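Local structure of p800 reaction center core protein (Heliobacterium modesticaldum, 5V8K) at residues N255-V269 with F587-V600. The protein forms the core of a symmetric homodimeric photosynthetic reaction center, binding bacteriochlorophylls and a [4Fe-4S] cluster, probably for light-driven electron transfer. Sequence-based numbering, arbitrary orientation.
Sequences NPGLLVKQAILGHLV and FKMTIVCMWALAMV. With CA (calcium ion), chain B; GBF (Bacteriochlorophyll g), chain C.
Two membrane helices of the photosystem I-like (PsaA/PsaB-type) core, 258-291 and the C-terminal 575-599, pack nearly antiparallel here, 160° between their short segments, in a buried contact polar at the calcium end and greasy toward the bacteriochlorophyll g. Q262 makes one of the two direct hydrogen bonds across the contact, N255 the other. Q262 NE2 donates to A598 O over 3.1 Å at 155°, from above the carbonyl plane. The amide gets there because CG lies anti to the carbonyl carbon (chi1 -75°) and the chain beyond runs extended past A598 CB. M599 SD sits 3.4 Å from the same NE2, and water 2 joins A598 O to L258 O. W595 crosses Q262 at about a right angle: its CH2 meets Q262 CB at 3.5 Å, while Q262 O lies at the indole edge. One indole face carries CBA of the bacteriochlorophyll. With an alanine in place of Q262, A598 O would probably be left to water 2 without its amide donor, and a gap would open beside the indole and M599 SD. Farther along, L265 CD2 rests against W595 CE3, M594 CB and A598 CB; V269 CG2 meets I591 CD1 tip to tip at 4.0 Å. G266 CA lies close to the pigment's ester oxygen O1D, where a CB would collide. K588 NZ holds water 3, the magnesium ligand, at 2.7 Å. At the other end N255 ND2 donates to V600 O (3.2 Å) and to water 1, which binds the calcium; L597 O, D460 and Q509 bind the same ion directly. K261, bonded to N255 OD1 and salt-bridged to D460, probably helps fix that amide's rotation, so the C-terminal end is probably tied to the calcium site twice, through L597 O on the metal and through N255 and K261 in the second shell.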
loop_
_atom_site.group_PDB
_atom_site.type_symbol
_atom_site.label_atom_id
_atom_site.label_comp_id
_atom_site.label_asym_id
_atom_site.label_seq_id
_atom_site.Cartn_x
_atom_site.Cartn_y
_atom_site.Cartn_z
ATOM N N ASN A 255 26.759 4.817 -13.653
ATOM C CA ASN A 255 25.448 5.387 -13.969
ATOM C C ASN A 255 25.649 6.772 -14.561
ATOM O O ASN A 255 25.388 7.789 -13.901
ATOM C CB ASN A 255 24.560 5.435 -12.734
ATOM C CG ASN A 255 23.157 5.835 -13.045
ATOM O OD1 ASN A 255 22.797 6.148 -14.179
ATOM N ND2 ASN A 255 22.354 5.879 -12.018
ATOM N N PRO A 256 26.076 6.844 -15.836
ATOM C CA PRO A 256 26.508 8.132 -16.404
ATOM C C PRO A 256 25.429 9.191 -16.413
ATOM O O PRO A 256 25.723 10.370 -16.158
ATOM C CB PRO A 256 26.930 7.767 -17.837
ATOM C CG PRO A 256 27.001 6.306 -17.880
ATOM C CD PRO A 256 26.090 5.778 -16.850
ATOM N N GLY A 257 24.176 8.801 -16.696
ATOM C CA GLY A 257 23.071 9.739 -16.723
ATOM C C GLY A 257 22.496 10.117 -15.379
ATOM O O GLY A 257 21.430 10.739 -15.342
ATOM N N LEU A 258 23.178 9.778 -14.276
ATOM C CA LEU A 258 22.648 9.982 -12.927
ATOM C C LEU A 258 21.913 11.304 -12.783
ATOM O O LEU A 258 20.720 11.332 -12.466
ATOM C CB LEU A 258 23.773 9.902 -11.893
ATOM C CG LEU A 258 23.367 10.047 -10.419
ATOM C CD1 LEU A 258 22.652 8.818 -9.887
ATOM C CD2 LEU A 258 24.607 10.360 -9.593
ATOM N N LEU A 259 22.626 12.423 -12.983
ATOM C CA LEU A 259 22.034 13.724 -12.693
ATOM C C LEU A 259 21.012 14.111 -13.749
ATOM O O LEU A 259 20.015 14.760 -13.425
ATOM C CB LEU A 259 23.101 14.810 -12.597
ATOM C CG LEU A 259 24.199 14.593 -11.558
ATOM C CD1 LEU A 259 25.140 15.771 -11.559
ATOM C CD2 LEU A 259 23.565 14.407 -10.164
ATOM N N VAL A 260 21.250 13.721 -15.004
ATOM C CA VAL A 260 20.272 13.993 -16.047
ATOM C C VAL A 260 18.929 13.357 -15.672
ATOM O O VAL A 260 17.866 13.969 -15.798
ATOM C CB VAL A 260 20.759 13.481 -17.408
ATOM C CG1 VAL A 260 19.765 13.887 -18.496
ATOM C CG2 VAL A 260 22.131 13.985 -17.742
ATOM N N LYS A 261 18.961 12.107 -15.237
ATOM C CA LYS A 261 17.711 11.431 -14.910
ATOM C C LYS A 261 17.050 11.998 -13.660
ATOM O O LYS A 261 15.821 11.930 -13.554
ATOM C CB LYS A 261 17.951 9.931 -14.798
ATOM C CG LYS A 261 18.238 9.354 -16.135
ATOM C CD LYS A 261 18.526 7.883 -16.104
ATOM C CE LYS A 261 19.840 7.601 -15.512
ATOM N NZ LYS A 261 20.118 6.155 -15.440
ATOM N N GLN A 262 17.807 12.608 -12.742
ATOM C CA GLN A 262 17.170 13.334 -11.640
ATOM C C GLN A 262 16.420 14.555 -12.161
ATOM O O GLN A 262 15.273 14.809 -11.764
ATOM C CB GLN A 262 18.195 13.753 -10.593
ATOM C CG GLN A 262 18.673 12.612 -9.721
ATOM C CD GLN A 262 19.953 12.943 -8.928
ATOM O OE1 GLN A 262 20.178 14.080 -8.528
ATOM N NE2 GLN A 262 20.759 11.938 -8.675
ATOM N N ALA A 263 17.022 15.289 -13.090
ATOM C CA ALA A 263 16.342 16.431 -13.683
ATOM C C ALA A 263 15.108 15.994 -14.457
ATOM O O ALA A 263 14.074 16.676 -14.448
ATOM C CB ALA A 263 17.278 17.176 -14.608
ATOM N N ILE A 264 15.212 14.869 -15.151
ATOM C CA ILE A 264 14.101 14.340 -15.935
ATOM C C ILE A 264 12.939 13.989 -15.021
ATOM O O ILE A 264 11.788 14.339 -15.289
ATOM C CB ILE A 264 14.569 13.123 -16.751
ATOM C CG1 ILE A 264 15.406 13.606 -17.923
ATOM C CG2 ILE A 264 13.366 12.292 -17.252
ATOM C CD1 ILE A 264 16.096 12.512 -18.653
ATOM N N LEU A 265 13.224 13.293 -13.930
ATOM C CA LEU A 265 12.164 12.901 -13.031
ATOM C C LEU A 265 11.489 14.123 -12.444
ATOM O O LEU A 265 10.260 14.169 -12.372
ATOM C CB LEU A 265 12.691 11.968 -11.950
ATOM C CG LEU A 265 11.641 11.456 -10.955
ATOM C CD1 LEU A 265 10.459 10.679 -11.656
ATOM C CD2 LEU A 265 12.301 10.597 -9.934
ATOM N N GLY A 266 12.273 15.151 -12.082
ATOM C CA GLY A 266 11.679 16.391 -11.616
ATOM C C GLY A 266 10.745 17.027 -12.623
ATOM O O GLY A 266 9.661 17.488 -12.262
ATOM N N HIS A 267 11.133 17.047 -13.897
ATOM C CA HIS A 267 10.309 17.716 -14.905
ATOM C C HIS A 267 9.114 16.865 -15.340
ATOM O O HIS A 267 8.072 17.415 -15.697
ATOM C CB HIS A 267 11.154 18.103 -16.107
ATOM C CG HIS A 267 12.063 19.258 -15.824
ATOM N ND1 HIS A 267 13.242 19.119 -15.128
ATOM C CD2 HIS A 267 11.923 20.584 -16.065
ATOM C CE1 HIS A 267 13.810 20.306 -14.984
ATOM N NE2 HIS A 267 13.019 21.210 -15.525
ATOM N N LEU A 268 9.248 15.542 -15.304
ATOM C CA LEU A 268 8.114 14.660 -15.539
ATOM C C LEU A 268 7.035 14.853 -14.483
ATOM O O LEU A 268 5.846 14.984 -14.798
ATOM C CB LEU A 268 8.608 13.212 -15.544
ATOM C CG LEU A 268 7.560 12.146 -15.531
ATOM C CD1 LEU A 268 6.663 12.348 -16.735
ATOM C CD2 LEU A 268 8.235 10.783 -15.504
ATOM N N VAL A 269 7.477 14.844 -13.251
ATOM C CA VAL A 269 6.553 14.940 -12.142
ATOM C C VAL A 269 5.855 16.340 -12.119
ATOM O O VAL A 269 4.656 16.475 -12.019
ATOM C CB VAL A 269 7.165 14.663 -10.740
ATOM C CG1 VAL A 269 6.178 14.955 -9.637
ATOM C CG2 VAL A 269 7.763 13.270 -10.631
ATOM N N PHE A 587 0.806 10.686 -3.006
ATOM C CA PHE A 587 1.477 11.018 -4.263
ATOM C C PHE A 587 2.995 11.367 -4.049
ATOM O O PHE A 587 3.867 10.821 -4.648
ATOM C CB PHE A 587 0.817 12.166 -5.051
ATOM C CG PHE A 587 1.459 12.457 -6.394
ATOM C CD1 PHE A 587 1.245 11.632 -7.479
ATOM C CD2 PHE A 587 2.249 13.579 -6.600
ATOM C CE1 PHE A 587 1.797 11.912 -8.682
ATOM C CE2 PHE A 587 2.798 13.841 -7.811
ATOM C CZ PHE A 587 2.563 13.013 -8.854
ATOM N N LYS A 588 3.284 12.283 -3.144
ATOM C CA LYS A 588 4.656 12.728 -2.934
ATOM C C LYS A 588 5.517 11.662 -2.274
ATOM O O LYS A 588 6.711 11.579 -2.554
ATOM C CB LYS A 588 4.687 14.018 -2.114
ATOM C CG LYS A 588 4.351 15.255 -2.953
ATOM C CD LYS A 588 5.356 15.416 -4.127
ATOM C CE LYS A 588 5.163 16.667 -4.967
ATOM N NZ LYS A 588 6.328 16.725 -5.965
ATOM N N MET A 589 4.967 10.872 -1.352
ATOM C CA MET A 589 5.788 9.807 -0.773
ATOM C C MET A 589 6.137 8.735 -1.809
ATOM O O MET A 589 7.230 8.152 -1.759
ATOM C CB MET A 589 5.098 9.186 0.436
ATOM C CG MET A 589 5.013 10.079 1.668
ATOM S SD MET A 589 6.588 10.698 2.267
ATOM C CE MET A 589 6.470 12.305 1.593
ATOM N N THR A 590 5.248 8.482 -2.762
ATOM C CA THR A 590 5.608 7.625 -3.886
ATOM C C THR A 590 6.759 8.239 -4.670
ATOM O O THR A 590 7.740 7.562 -4.998
ATOM C CB THR A 590 4.409 7.422 -4.797
ATOM O OG1 THR A 590 3.333 6.774 -4.078
ATOM C CG2 THR A 590 4.808 6.596 -5.956
ATOM N N ILE A 591 6.677 9.541 -4.938
ATOM C CA ILE A 591 7.741 10.225 -5.663
ATOM C C ILE A 591 9.068 10.187 -4.877
ATOM O O ILE A 591 10.143 10.058 -5.474
ATOM C CB ILE A 591 7.309 11.670 -6.002
ATOM C CG1 ILE A 591 6.079 11.708 -6.911
ATOM C CG2 ILE A 591 8.444 12.412 -6.708
ATOM C CD1 ILE A 591 6.088 10.751 -8.058
ATOM N N VAL A 592 9.021 10.283 -3.539
ATOM C CA VAL A 592 10.248 10.203 -2.731
ATOM C C VAL A 592 10.938 8.863 -2.959
ATOM O O VAL A 592 12.169 8.780 -3.072
ATOM C CB VAL A 592 9.945 10.388 -1.234
ATOM C CG1 VAL A 592 11.106 9.875 -0.376
ATOM C CG2 VAL A 592 9.622 11.841 -0.916
ATOM N N CYS A 593 10.149 7.791 -2.994
ATOM C CA CYS A 593 10.691 6.453 -3.192
ATOM C C CYS A 593 11.365 6.355 -4.555
ATOM O O CYS A 593 12.487 5.834 -4.674
ATOM C CB CYS A 593 9.569 5.439 -3.045
ATOM S SG CYS A 593 8.988 5.229 -1.326
ATOM N N MET A 594 10.731 6.940 -5.577
ATOM C CA MET A 594 11.293 6.947 -6.920
ATOM C C MET A 594 12.533 7.814 -6.970
ATOM O O MET A 594 13.486 7.498 -7.678
ATOM C CB MET A 594 10.244 7.424 -7.926
ATOM C CG MET A 594 9.054 6.444 -8.069
ATOM S SD MET A 594 7.870 7.095 -9.231
ATOM C CE MET A 594 8.698 6.449 -10.618
ATOM N N TRP A 595 12.541 8.900 -6.201
ATOM C CA TRP A 595 13.729 9.730 -6.075
ATOM C C TRP A 595 14.915 8.934 -5.511
ATOM O O TRP A 595 16.032 9.046 -6.007
ATOM C CB TRP A 595 13.412 10.944 -5.225
ATOM C CG TRP A 595 14.528 11.905 -5.365
ATOM C CD1 TRP A 595 15.583 12.067 -4.519
ATOM C CD2 TRP A 595 14.752 12.775 -6.474
ATOM N NE1 TRP A 595 16.444 13.008 -5.025
ATOM C CE2 TRP A 595 15.954 13.471 -6.220
ATOM C CE3 TRP A 595 14.047 13.048 -7.644
ATOM C CZ2 TRP A 595 16.479 14.379 -7.109
ATOM C CZ3 TRP A 595 14.562 13.959 -8.528
ATOM C CH2 TRP A 595 15.768 14.626 -8.256
ATOM N N ALA A 596 14.681 8.073 -4.523
ATOM C CA ALA A 596 15.727 7.152 -4.079
ATOM C C ALA A 596 16.312 6.358 -5.230
ATOM O O ALA A 596 17.534 6.224 -5.340
ATOM C CB ALA A 596 15.180 6.221 -3.018
ATOM N N LEU A 597 15.454 5.823 -6.099
ATOM C CA LEU A 597 15.907 5.119 -7.279
ATOM C C LEU A 597 16.700 6.018 -8.202
ATOM O O LEU A 597 17.577 5.528 -8.925
ATOM C CB LEU A 597 14.707 4.511 -8.071
ATOM C CG LEU A 597 13.882 3.441 -7.396
ATOM C CD1 LEU A 597 12.647 3.162 -8.237
ATOM C CD2 LEU A 597 14.739 2.218 -7.232
ATOM N N ALA A 598 16.357 7.301 -8.271
ATOM C CA ALA A 598 17.111 8.252 -9.090
ATOM C C ALA A 598 18.457 8.653 -8.483
ATOM O O ALA A 598 19.309 9.201 -9.199
ATOM C CB ALA A 598 16.280 9.504 -9.327
ATOM N N MET A 599 18.683 8.349 -7.210
ATOM C CA MET A 599 19.919 8.729 -6.532
ATOM C C MET A 599 21.018 7.686 -6.643
ATOM O O MET A 599 22.196 8.022 -6.418
ATOM C CB MET A 599 19.637 9.005 -5.062
ATOM C CG MET A 599 18.923 10.323 -4.832
ATOM S SD MET A 599 19.743 11.832 -5.459
ATOM C CE MET A 599 20.957 12.105 -4.155
ATOM N N VAL A 600 20.662 6.450 -6.963
ATOM C CA VAL A 600 21.620 5.389 -7.195
ATOM C C VAL A 600 21.556 4.883 -8.650
ATOM O O VAL A 600 22.677 4.567 -9.166
ATOM C CB VAL A 600 21.426 4.239 -6.187
ATOM C CG1 VAL A 600 21.580 4.756 -4.776
ATOM C CG2 VAL A 600 20.063 3.568 -6.378
HETATM CA CA CA B . 18.811 4.399 -10.598
HETATM MG MG GBF C . 9.203 19.483 -5.101
HETATM C CHA GBF C . 11.784 20.006 -7.447
HETATM C CHB GBF C . 9.989 16.268 -5.077
HETATM C CHC GBF C . 7.390 19.338 -2.120
HETATM C CHD GBF C . 8.842 23.078 -5.011
HETATM N NA GBF C . 10.403 18.344 -6.207
HETATM C C1A GBF C . 11.367 18.598 -7.115
HETATM C C2A GBF C . 12.046 17.438 -7.812
HETATM C C3A GBF C . 11.418 16.277 -7.024
HETATM C C4A GBF C . 10.547 17.021 -6.043
HETATM C CMA GBF C . 10.566 15.330 -7.894
HETATM C CAA GBF C . 13.590 17.406 -7.848
HETATM C CBA GBF C . 14.310 17.441 -6.480
HETATM C CGA GBF C . 14.176 18.787 -5.790
HETATM O O1A GBF C . 14.602 19.827 -6.276
HETATM O O2A GBF C . 13.325 18.915 -4.627
HETATM N NB GBF C . 8.792 18.004 -3.761
HETATM C C1B GBF C . 9.134 16.721 -3.931
HETATM C C2B GBF C . 8.659 15.998 -2.842
HETATM C C3B GBF C . 7.937 16.877 -2.031
HETATM C C4B GBF C . 8.012 18.112 -2.674
HETATM C CMB GBF C . 8.905 14.526 -2.646
HETATM C CAB GBF C . 7.219 16.600 -0.747
HETATM C CBB GBF C . 7.234 15.504 -0.015
HETATM N NC GBF C . 8.339 20.887 -3.878
HETATM C C1C GBF C . 7.628 20.658 -2.756
HETATM C C2C GBF C . 6.985 21.704 -1.913
HETATM C C3C GBF C . 7.496 22.713 -2.870
HETATM C C4C GBF C . 8.229 22.235 -3.959
HETATM C CMC GBF C . 5.474 21.524 -1.863
HETATM C CAC GBF C . 7.244 24.174 -2.708
HETATM C CBC GBF C . 6.446 24.713 -1.550
HETATM N ND GBF C . 9.931 21.132 -5.983
HETATM C C1D GBF C . 9.831 22.458 -5.906
HETATM C C2D GBF C . 10.829 23.430 -6.696
HETATM C C3D GBF C . 11.469 22.304 -7.214
HETATM C C4D GBF C . 11.025 21.018 -6.829
HETATM C CMD GBF C . 10.995 24.914 -6.821
HETATM C CAD GBF C . 12.552 22.090 -8.187
HETATM O OBD GBF C . 13.388 22.879 -8.747
HETATM C CBD GBF C . 12.696 20.619 -8.457
HETATM C CGD GBF C . 12.359 20.237 -9.888
HETATM O O1D GBF C . 12.884 19.275 -10.400
HETATM O O2D GBF C . 11.407 20.972 -10.711
HETATM C CED GBF C . 11.328 20.668 -12.105
HETATM C C1 GBF C . 13.151 20.184 -3.984
HETATM C C2 GBF C . 12.229 19.931 -2.816
HETATM C C3 GBF C . 11.615 20.920 -2.135
HETATM C C4 GBF C . 11.826 22.374 -2.522
HETATM C C5 GBF C . 10.694 20.590 -0.968
HETATM C C6 GBF C . 10.729 19.116 -0.497
HETATM C C7 GBF C . 9.905 19.008 0.778
HETATM C C8 GBF C . 10.398 18.631 1.979
HETATM C C9 GBF C . 11.842 18.257 2.167
HETATM C C10 GBF C . 9.484 18.614 3.187
HETATM C C11 GBF C . 8.572 17.415 3.190
HETATM C C12 GBF C . 7.662 17.475 4.398
HETATM C C13 GBF C . 6.694 16.550 4.569
HETATM C C14 GBF C . 5.783 16.590 5.762
HETATM C C15 GBF C . 6.487 15.445 3.565
HETATM O O HOH W 1 19.282 6.416 -12.028
HETATM O O HOH W 2 19.303 9.070 -11.842
HETATM O O HOH W 3 7.145 19.224 -6.541
HETATM O O HOH W 4 20.206 3.308 -12.148
#